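Trans-4-hydroxy-L-proline dehydratase (Clostridioides difficile 70-100-2010, PDB 6VXC) uses glycyl radical chemistry to dehydrate trans-4-hydroxy-L-proline to (S)-1-pyrroline-5-carboxylate in the anaerobic breakdown of this amino acid. Local coordinates at residues T358-I363 and S452-T457. Residues are numbered along the deposited sequence; the frame is centred on the assembly and turned at random.
Sequences TDFANI and SGCVET
Asn-362 and Phe-360 pack against the Cys-454 loop of this glycyl radical enzyme, a worked example of how strand 362-366 and the loop before it meet the tight turn, between strands 450-452 and 456-458, that carries the probable radical cysteine. Followed outward, Asn-362 first lays CB against Ser-452 CA, at 3.7 Å. With CG anti to the backbone N (chi1 -171°), the amide carbon reaches to 3.6 Å from Gly-453 O. OD1 turns to Asn-398 on the adjoining strand 396-401, while ND2 donates to Gly-453 O over 2.8 Å, with 160° at the hydrogen. The acceptor lies close to the plane of the asparagine amide, yet ND2 sits above the carbonyl plane of Gly-453. Tyr-427 OH bonds to both ND2 and Cys-454 O, linking the amide to the next carbonyl of the loop. A water donates to Phe-360 O and accepts from Asn-362 N and Gly-453 N, bridging the two backbones. Within the hairpin, Glu-456, probably the proton acceptor, folds back so that OE1 takes a nearly straight bond from Val-455 N at 2.6 Å, met from above the carboxylate plane, while OE2 bonds to His-180. Cys-454 makes an oblique sulfur-aromatic contact: its SG lies 3.5 Å from Phe-360 CE2.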
# COMPACT_ATOMS: atom_id res chain seq x y z
N THR A 358 6.74 -7.27 -2.43
CA THR A 358 5.29 -7.22 -2.65
C THR A 358 4.85 -5.80 -3.02
O THR A 358 5.53 -4.82 -2.70
CB THR A 358 4.54 -7.74 -1.42
OG1 THR A 358 4.79 -6.89 -0.29
CG2 THR A 358 5.01 -9.16 -1.07
N ASP A 359 3.71 -5.71 -3.71
CA ASP A 359 3.19 -4.43 -4.19
C ASP A 359 1.80 -4.13 -3.65
O ASP A 359 1.08 -3.33 -4.25
CB ASP A 359 3.18 -4.38 -5.73
CG ASP A 359 3.44 -2.97 -6.29
OD1 ASP A 359 3.61 -2.00 -5.52
OD2 ASP A 359 3.49 -2.84 -7.53
N PHE A 360 1.39 -4.79 -2.56
CA PHE A 360 0.26 -4.34 -1.75
C PHE A 360 -1.03 -4.25 -2.56
O PHE A 360 -1.77 -3.27 -2.45
CB PHE A 360 0.57 -3.00 -1.07
CG PHE A 360 1.73 -3.05 -0.14
CD1 PHE A 360 3.02 -2.92 -0.61
CD2 PHE A 360 1.53 -3.25 1.22
CE1 PHE A 360 4.08 -2.98 0.24
CE2 PHE A 360 2.60 -3.31 2.07
CZ PHE A 360 3.89 -3.18 1.58
N ALA A 361 -1.31 -5.28 -3.34
CA ALA A 361 -2.57 -5.37 -4.08
C ALA A 361 -3.59 -6.00 -3.13
O ALA A 361 -3.60 -7.21 -2.93
CB ALA A 361 -2.42 -6.18 -5.36
N ASN A 362 -4.44 -5.16 -2.56
CA ASN A 362 -5.28 -5.52 -1.42
C ASN A 362 -6.69 -5.88 -1.90
O ASN A 362 -7.40 -5.03 -2.43
CB ASN A 362 -5.29 -4.34 -0.44
CG ASN A 362 -5.95 -4.67 0.88
OD1 ASN A 362 -6.91 -5.42 0.94
ND2 ASN A 362 -5.47 -4.04 1.94
N ILE A 363 -7.10 -7.12 -1.66
CA ILE A 363 -8.44 -7.60 -2.02
C ILE A 363 -9.28 -7.68 -0.75
O ILE A 363 -8.84 -8.22 0.27
CB ILE A 363 -8.35 -8.95 -2.76
CG1 ILE A 363 -7.57 -8.76 -4.08
CG2 ILE A 363 -9.74 -9.52 -3.01
CD1 ILE A 363 -7.33 -10.00 -4.91
N SER A 452 -7.43 -0.36 0.86
CA SER A 452 -6.42 -0.84 -0.07
C SER A 452 -5.06 -0.61 0.55
O SER A 452 -4.94 -0.09 1.67
CB SER A 452 -6.53 -0.15 -1.44
OG SER A 452 -6.23 1.23 -1.35
N GLY A 453 -4.02 -0.97 -0.18
CA GLY A 453 -2.68 -0.88 0.36
C GLY A 453 -2.60 -1.70 1.64
O GLY A 453 -2.92 -2.88 1.66
N CYS A 454 -2.22 -1.05 2.74
CA CYS A 454 -2.16 -1.71 4.03
C CYS A 454 -3.50 -1.65 4.77
O CYS A 454 -4.08 -2.69 5.10
CB CYS A 454 -1.05 -1.09 4.88
SG CYS A 454 0.61 -1.40 4.23
N VAL A 455 -4.01 -0.45 5.05
CA VAL A 455 -5.24 -0.28 5.81
C VAL A 455 -6.03 0.92 5.29
O VAL A 455 -6.95 1.39 5.95
CB VAL A 455 -4.96 -0.09 7.31
CG1 VAL A 455 -4.26 -1.33 7.92
CG2 VAL A 455 -4.15 1.23 7.55
N GLU A 456 -5.69 1.43 4.10
CA GLU A 456 -6.12 2.77 3.70
C GLU A 456 -7.53 2.76 3.12
O GLU A 456 -7.80 2.06 2.14
CB GLU A 456 -5.13 3.36 2.70
CG GLU A 456 -3.74 3.59 3.28
CD GLU A 456 -2.85 2.37 3.17
OE1 GLU A 456 -2.72 1.62 4.16
OE2 GLU A 456 -2.28 2.16 2.09
N THR A 457 -8.41 3.57 3.71
CA THR A 457 -9.83 3.66 3.33
C THR A 457 -10.02 4.51 2.09
O THR A 457 -9.47 5.61 1.99
CB THR A 457 -10.63 4.26 4.47
OG1 THR A 457 -10.45 3.48 5.65
CG2 THR A 457 -12.12 4.31 4.12
O HOH W 1 -4.16 -2.27 -2.90